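Local coordinates for Spermidine/putrescine ABC transporter, periplasmic binding protein (Treponema pallidum, PDB 2V84), which is a polyamine-binding lipoprotein that probably serves as the spermidine/putrescine receptor of an ABC transporter, at residues H91-I101 with I262-H273. Sequence-based numbering, arbitrary orientation.
Sequences HLLEKIDLSKI and IPKGARNRDLAH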
ATOM      1  N   HIS A  91     -10.392  -6.389 -18.728  1.00 34.49           N
ATOM      2  CA  HIS A  91      -9.463  -6.653 -19.839  1.00 33.59           C
ATOM      3  C   HIS A  91      -8.552  -5.482 -20.170  1.00 32.74           C
ATOM      4  O   HIS A  91      -8.321  -5.181 -21.337  1.00 32.25           O
ATOM      5  CB  HIS A  91     -10.229  -7.097 -21.086  1.00 33.45           C
ATOM      6  CG  HIS A  91     -11.173  -8.223 -20.832  1.00 34.40           C
ATOM      7  ND1 HIS A  91     -10.746  -9.524 -20.661  1.00 36.17           N
ATOM      8  CD2 HIS A  91     -12.523  -8.249 -20.722  1.00 35.48           C
ATOM      9  CE1 HIS A  91     -11.794 -10.305 -20.469  1.00 35.14           C
ATOM     10  NE2 HIS A  91     -12.884  -9.555 -20.497  1.00 36.45           N
ATOM     11  N   LEU A  92      -8.026  -4.843 -19.127  1.00 31.53           N
ATOM     12  CA  LEU A  92      -7.229  -3.631 -19.281  1.00 30.87           C
ATOM     13  C   LEU A  92      -5.723  -3.846 -19.317  1.00 30.26           C
ATOM     14  O   LEU A  92      -4.968  -2.893 -19.557  1.00 29.49           O
ATOM     15  CB  LEU A  92      -7.577  -2.633 -18.170  1.00 30.33           C
ATOM     16  CG  LEU A  92      -8.548  -1.499 -18.496  1.00 30.37           C
ATOM     17  CD1 LEU A  92      -9.640  -1.908 -19.474  1.00 30.78           C
ATOM     18  CD2 LEU A  92      -9.133  -0.975 -17.202  1.00 26.53           C
ATOM     19  N   LEU A  93      -5.307  -5.101 -19.110  1.00 29.95           N
ATOM     20  CA  LEU A  93      -3.908  -5.448 -18.890  1.00 29.17           C
ATOM     21  C   LEU A  93      -3.421  -6.463 -19.904  1.00 28.68           C
ATOM     22  O   LEU A  93      -4.205  -7.291 -20.393  1.00 29.00           O
ATOM     23  CB  LEU A  93      -3.714  -6.001 -17.466  1.00 28.95           C
ATOM     24  CG  LEU A  93      -4.122  -5.060 -16.323  1.00 29.53           C
ATOM     25  CD1 LEU A  93      -3.864  -5.714 -14.971  1.00 29.28           C
ATOM     26  CD2 LEU A  93      -3.396  -3.719 -16.439  1.00 28.46           C
ATOM     27  N   GLU A  94      -2.125  -6.411 -20.214  1.00 27.64           N
ATOM     28  CA  GLU A  94      -1.535  -7.349 -21.194  1.00 26.67           C
ATOM     29  C   GLU A  94      -0.819  -8.455 -20.480  1.00 26.10           C
ATOM     30  O   GLU A  94      -0.300  -8.228 -19.388  1.00 24.18           O
ATOM     31  CB  GLU A  94      -0.543  -6.640 -22.108  1.00 27.50           C
ATOM     32  CG  GLU A  94      -1.219  -5.575 -22.942  1.00 27.06           C
ATOM     33  CD  GLU A  94      -0.381  -5.091 -24.092  1.00 31.66           C
ATOM     34  OE1 GLU A  94       0.823  -5.395 -24.137  1.00 34.31           O
ATOM     35  OE2 GLU A  94      -0.933  -4.393 -24.972  1.00 34.40           O
ATOM     36  N   LYS A  95      -0.831  -9.648 -21.078  1.00 24.85           N
ATOM     37  CA  LYS A  95      -0.046 -10.773 -20.541  1.00 25.52           C
ATOM     38  C   LYS A  95       1.426 -10.399 -20.487  1.00 25.81           C
ATOM     39  O   LYS A  95       1.946  -9.728 -21.377  1.00 26.79           O
ATOM     40  CB  LYS A  95      -0.273 -12.058 -21.375  1.00 24.05           C
ATOM     41  CG  LYS A  95      -1.685 -12.637 -21.203  1.00 23.83           C
ATOM     42  CD  LYS A  95      -1.842 -14.010 -21.877  1.00 25.30           C
ATOM     43  CE  LYS A  95      -3.273 -14.554 -21.700  1.00 23.96           C
ATOM     44  NZ  LYS A  95      -3.406 -15.884 -22.349  1.00 29.01           N
ATOM     45  N   ILE A  96       2.094 -10.847 -19.433  1.00 26.48           N
ATOM     46  CA  ILE A  96       3.507 -10.603 -19.221  1.00 26.33           C
ATOM     47  C   ILE A  96       4.284 -11.846 -19.647  1.00 27.19           C
ATOM     48  O   ILE A  96       3.839 -12.968 -19.423  1.00 26.65           O
ATOM     49  CB  ILE A  96       3.777 -10.253 -17.728  1.00 26.23           C
ATOM     50  CG1 ILE A  96       3.087  -8.913 -17.412  1.00 25.14           C
ATOM     51  CG2 ILE A  96       5.277 -10.184 -17.443  1.00 26.08           C
ATOM     52  CD1 ILE A  96       3.200  -8.430 -15.960  1.00 25.37           C
ATOM     53  N   ASP A  97       5.408 -11.629 -20.329  1.00 27.81           N
ATOM     54  CA  ASP A  97       6.298 -12.700 -20.760  1.00 27.89           C
ATOM     55  C   ASP A  97       7.364 -12.878 -19.697  1.00 27.87           C
ATOM     56  O   ASP A  97       8.345 -12.128 -19.649  1.00 27.67           O
ATOM     57  CB  ASP A  97       6.929 -12.364 -22.128  1.00 27.82           C
ATOM     58  CG  ASP A  97       7.904 -13.422 -22.601  1.00 29.43           C
ATOM     59  OD1 ASP A  97       8.015 -14.502 -21.969  1.00 30.78           O
ATOM     60  OD2 ASP A  97       8.585 -13.185 -23.615  1.00 30.96           O
ATOM     61  N   LEU A  98       7.162 -13.861 -18.830  1.00 28.18           N
ATOM     62  CA  LEU A  98       8.035 -14.003 -17.678  1.00 28.88           C
ATOM     63  C   LEU A  98       9.440 -14.468 -18.055  1.00 29.28           C
ATOM     64  O   LEU A  98      10.363 -14.379 -17.234  1.00 28.62           O
ATOM     65  CB  LEU A  98       7.422 -14.928 -16.625  1.00 29.59           C
ATOM     66  CG  LEU A  98       6.124 -14.484 -15.933  1.00 29.16           C
ATOM     67  CD1 LEU A  98       5.679 -15.600 -14.977  1.00 30.02           C
ATOM     68  CD2 LEU A  98       6.263 -13.142 -15.218  1.00 28.12           C
ATOM     69  N   SER A  99       9.605 -14.943 -19.295  1.00 29.31           N
ATOM     70  CA  SER A  99      10.929 -15.385 -19.741  1.00 29.28           C
ATOM     71  C   SER A  99      11.835 -14.155 -19.855  1.00 29.07           C
ATOM     72  O   SER A  99      13.058 -14.276 -19.804  1.00 29.67           O
ATOM     73  CB  SER A  99      10.877 -16.169 -21.064  1.00 29.22           C
ATOM     74  OG  SER A  99      10.540 -15.319 -22.148  1.00 29.56           O
ATOM     75  N   LYS A 100      11.234 -12.972 -19.954  1.00 27.62           N
ATOM     76  CA  LYS A 100      12.018 -11.736 -20.053  1.00 26.75           C
ATOM     77  C   LYS A 100      12.246 -11.104 -18.677  1.00 25.99           C
ATOM     78  O   LYS A 100      12.818 -10.013 -18.557  1.00 25.22           O
ATOM     79  CB  LYS A 100      11.343 -10.755 -20.992  1.00 26.85           C
ATOM     80  CG  LYS A 100      11.437 -11.177 -22.468  1.00 29.25           C
ATOM     81  CD  LYS A 100      10.836 -10.114 -23.368  1.00 34.58           C
ATOM     82  CE  LYS A 100      11.172 -10.430 -24.823  1.00 37.79           C
ATOM     83  NZ  LYS A 100      10.476  -9.506 -25.765  1.00 40.63           N
ATOM     84  N   ILE A 101      11.783 -11.797 -17.644  1.00 25.44           N
ATOM     85  CA  ILE A 101      11.936 -11.329 -16.272  1.00 24.99           C
ATOM     86  C   ILE A 101      12.464 -12.456 -15.390  1.00 24.73           C
ATOM     87  O   ILE A 101      11.797 -12.860 -14.454  1.00 24.80           O
ATOM     88  CB  ILE A 101      10.609 -10.802 -15.678  1.00 25.15           C
ATOM     89  CG1 ILE A 101       9.922  -9.845 -16.653  1.00 23.71           C
ATOM     90  CG2 ILE A 101      10.883 -10.080 -14.346  1.00 24.66           C
ATOM     91  CD1 ILE A 101       8.483  -9.499 -16.234  1.00 25.92           C
ATOM     92  N   ILE A 262       1.391  -4.378 -17.226  1.00 24.57           N
ATOM     93  CA  ILE A 262       1.626  -3.755 -18.520  1.00 25.29           C
ATOM     94  C   ILE A 262       0.270  -3.325 -19.093  1.00 26.86           C
ATOM     95  O   ILE A 262      -0.568  -4.184 -19.395  1.00 27.40           O
ATOM     96  CB  ILE A 262       2.375  -4.725 -19.483  1.00 25.72           C
ATOM     97  CG1 ILE A 262       3.821  -4.970 -19.004  1.00 24.32           C
ATOM     98  CG2 ILE A 262       2.331  -4.179 -20.928  1.00 24.95           C
ATOM     99  CD1 ILE A 262       4.529  -6.094 -19.785  1.00 23.88           C
ATOM    100  N   PRO A 263       0.033  -1.992 -19.229  1.00 27.62           N
ATOM    101  CA  PRO A 263      -1.280  -1.550 -19.723  1.00 28.41           C
ATOM    102  C   PRO A 263      -1.571  -2.018 -21.144  1.00 28.91           C
ATOM    103  O   PRO A 263      -0.657  -2.082 -21.960  1.00 29.31           O
ATOM    104  CB  PRO A 263      -1.164  -0.016 -19.712  1.00 28.66           C
ATOM    105  CG  PRO A 263      -0.109   0.280 -18.686  1.00 26.96           C
ATOM    106  CD  PRO A 263       0.902  -0.840 -18.929  1.00 27.83           C
ATOM    107  N   LYS A 264      -2.837  -2.309 -21.439  1.00 29.66           N
ATOM    108  CA  LYS A 264      -3.254  -2.588 -22.815  1.00 30.74           C
ATOM    109  C   LYS A 264      -2.751  -1.480 -23.734  1.00 31.05           C
ATOM    110  O   LYS A 264      -2.862  -0.293 -23.402  1.00 31.76           O
ATOM    111  CB  LYS A 264      -4.774  -2.731 -22.932  1.00 30.35           C
ATOM    112  CG  LYS A 264      -5.248  -2.936 -24.367  1.00 31.67           C
ATOM    113  CD  LYS A 264      -6.758  -2.897 -24.502  1.00 32.12           C
ATOM    114  CE  LYS A 264      -7.141  -2.804 -25.960  1.00 32.38           C
ATOM    115  NZ  LYS A 264      -8.297  -3.684 -26.265  1.00 34.40           N
ATOM    116  N   GLY A 265      -2.182  -1.875 -24.870  1.00 31.59           N
ATOM    117  CA  GLY A 265      -1.664  -0.931 -25.853  1.00 32.06           C
ATOM    118  C   GLY A 265      -0.256  -0.409 -25.608  1.00 32.46           C
ATOM    119  O   GLY A 265       0.181   0.525 -26.286  1.00 32.24           O
ATOM    120  N   ALA A 266       0.460  -1.000 -24.648  1.00 32.35           N
ATOM    121  CA  ALA A 266       1.843  -0.607 -24.347  1.00 32.34           C
ATOM    122  C   ALA A 266       2.720  -0.646 -25.594  1.00 32.94           C
ATOM    123  O   ALA A 266       2.769  -1.679 -26.284  1.00 32.45           O
ATOM    124  CB  ALA A 266       2.433  -1.519 -23.262  1.00 31.60           C
ATOM    125  N   ARG A 267       3.405   0.469 -25.872  1.00 33.73           N
ATOM    126  CA  ARG A 267       4.220   0.611 -27.091  1.00 34.78           C
ATOM    127  C   ARG A 267       5.598  -0.007 -26.960  1.00 34.09           C
ATOM    128  O   ARG A 267       6.185  -0.414 -27.961  1.00 34.35           O
ATOM    129  CB  ARG A 267       4.416   2.082 -27.469  1.00 35.32           C
ATOM    130  CG  ARG A 267       3.174   2.893 -27.720  1.00 39.07           C
ATOM    131  CD  ARG A 267       3.584   4.350 -27.816  1.00 43.33           C
ATOM    132  NE  ARG A 267       2.443   5.262 -27.868  1.00 47.60           N
ATOM    133  CZ  ARG A 267       2.049   6.041 -26.863  1.00 49.35           C
ATOM    134  NH1 ARG A 267       2.699   6.037 -25.696  1.00 49.43           N
ATOM    135  NH2 ARG A 267       0.996   6.836 -27.029  1.00 50.25           N
ATOM    136  N   ASN A 268       6.119  -0.052 -25.736  1.00 33.40           N
ATOM    137  CA  ASN A 268       7.446  -0.610 -25.467  1.00 32.59           C
ATOM    138  C   ASN A 268       7.427  -1.737 -24.438  1.00 31.60           C
ATOM    139  O   ASN A 268       7.863  -1.543 -23.305  1.00 31.21           O
ATOM    140  CB  ASN A 268       8.403   0.484 -24.997  1.00 32.81           C
ATOM    141  CG  ASN A 268       9.845   0.211 -25.390  1.00 34.99           C
ATOM    142  OD1 ASN A 268      10.325  -0.940 -25.366  1.00 35.43           O
ATOM    143  ND2 ASN A 268      10.548   1.274 -25.772  1.00 35.01           N
ATOM    144  N   ARG A 269       6.930  -2.908 -24.832  1.00 30.79           N
ATOM    145  CA  ARG A 269       6.879  -4.056 -23.922  1.00 30.23           C
ATOM    146  C   ARG A 269       8.278  -4.517 -23.530  1.00 30.90           C
ATOM    147  O   ARG A 269       8.497  -4.953 -22.404  1.00 31.42           O
ATOM    148  CB  ARG A 269       6.067  -5.210 -24.526  1.00 30.62           C
ATOM    149  CG  ARG A 269       4.549  -4.972 -24.557  1.00 29.08           C
ATOM    150  CD  ARG A 269       3.818  -6.074 -25.310  1.00 28.94           C
ATOM    151  NE  ARG A 269       4.159  -7.411 -24.810  1.00 28.04           N
ATOM    152  CZ  ARG A 269       3.598  -8.001 -23.748  1.00 26.44           C
ATOM    153  NH1 ARG A 269       2.636  -7.396 -23.066  1.00 27.29           N
ATOM    154  NH2 ARG A 269       3.991  -9.218 -23.372  1.00 23.15           N
ATOM    155  N   ASP A 270       9.229  -4.418 -24.456  1.00 31.57           N
ATOM    156  CA  ASP A 270      10.616  -4.826 -24.176  1.00 31.68           C
ATOM    157  C   ASP A 270      11.252  -4.038 -23.021  1.00 30.73           C
ATOM    158  O   ASP A 270      11.890  -4.615 -22.150  1.00 30.06           O
ATOM    159  CB  ASP A 270      11.462  -4.699 -25.439  1.00 32.42           C
ATOM    160  CG  ASP A 270      10.977  -5.609 -26.559  1.00 34.16           C
ATOM    161  OD1 ASP A 270      10.594  -6.765 -26.280  1.00 37.62           O
ATOM    162  OD2 ASP A 270      10.979  -5.151 -27.722  1.00 39.21           O
ATOM    163  N   LEU A 271      11.065  -2.722 -23.013  1.00 30.04           N
ATOM    164  CA  LEU A 271      11.560  -1.934 -21.888  1.00 30.01           C
ATOM    165  C   LEU A 271      10.726  -2.115 -20.627  1.00 29.49           C
ATOM    166  O   LEU A 271      11.245  -2.003 -19.518  1.00 30.99           O
ATOM    167  CB  LEU A 271      11.677  -0.444 -22.236  1.00 29.63           C
ATOM    168  CG  LEU A 271      13.013   0.004 -22.818  1.00 30.65           C
ATOM    169  CD1 LEU A 271      12.970   1.503 -23.002  1.00 30.19           C
ATOM    170  CD2 LEU A 271      14.170  -0.396 -21.932  1.00 30.39           C
ATOM    171  N   ALA A 272       9.433  -2.385 -20.780  1.00 28.94           N
ATOM    172  CA  ALA A 272       8.590  -2.653 -19.611  1.00 27.32           C
ATOM    173  C   ALA A 272       9.078  -3.887 -18.853  1.00 26.75           C
ATOM    174  O   ALA A 272       9.215  -3.860 -17.639  1.00 26.09           O
ATOM    175  CB  ALA A 272       7.146  -2.814 -20.012  1.00 27.65           C
ATOM    176  N   HIS A 273       9.367  -4.958 -19.574  1.00 25.16           N
ATOM    177  CA  HIS A 273       9.851  -6.182 -18.931  1.00 25.42           C
ATOM    178  C   HIS A 273      11.242  -5.953 -18.334  1.00 24.69           C
ATOM    179  O   HIS A 273      11.561  -6.461 -17.259  1.00 24.03           O
ATOM    180  CB  HIS A 273       9.933  -7.320 -19.955  1.00 24.33           C
ATOM    181  CG  HIS A 273       8.604  -7.870 -20.373  1.00 25.80           C
ATOM    182  ND1 HIS A 273       7.831  -7.287 -21.349  1.00 26.96           N
ATOM    183  CD2 HIS A 273       7.907  -8.947 -19.938  1.00 25.15           C
ATOM    184  CE1 HIS A 273       6.729  -7.998 -21.524  1.00 27.48           C
ATOM    185  NE2 HIS A 273       6.748  -9.004 -20.673  1.00 24.48           N
TER
HETATM  186  O   HOH W   1      -0.158  -6.499 -17.227  1.00 28.43           O
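The imidazole of His273 meets residues 91-101 on a face and at an edge: Lys100 CD lies over one face, while Asp97 N donates to NE2 near the ring plane (3.0 Å, N-H...N angle 159°). Beside it, His273 CE1 sits over one face of the Arg269 guanidinium, towards its rim, and Lys95 O lies at that group's edge, in plane. These side chains rise from the start of helix 269-279 and grip the connection that follows strand 93-94, which forms a short antiparallel bridge with strand 262-263 in this type II periplasmic binding protein fold. On the bridge, Glu94 N donates to Ile262 O and Lys264 N returns a bond to Leu92 O. The type II turn from Pro263 to Ala266 then leads towards the helix, whose N-cap is Asn268.

Arg269 holds Lys95 O end-on with two nitrogens, NH1 at 3.0 Å and NH2 at 2.9 Å. A bend at chi3 (53°) folds the guanidinium back, and NH1 also makes a salt bridge to Glu94 OE1, using that oxygen's anti lone pair; the carboxylate and guanidinium planes are 36° apart. The extended Glu94 chain brings its other oxygen to the turn, where Gly265 N meets OE2 from above the carboxylate plane (2.8 Å). One carboxylate thus joins the helix start to the turn before it. Ile96 CG1 packs on Ile262 CD1 and Ile96 CG2 approaches the imidazole, while Leu92 and Leu93 lean on Met87 of helix 81-89. At the far end, an extended Lys100 reaches Asp270 OD1 with NZ in a salt bridge. The rotation of the imidazole is set by two in-plane bonds, the one that NE2 accepts from Asp97 N and that of His273 ND1, which donates to Arg269 O at 2.6 Å.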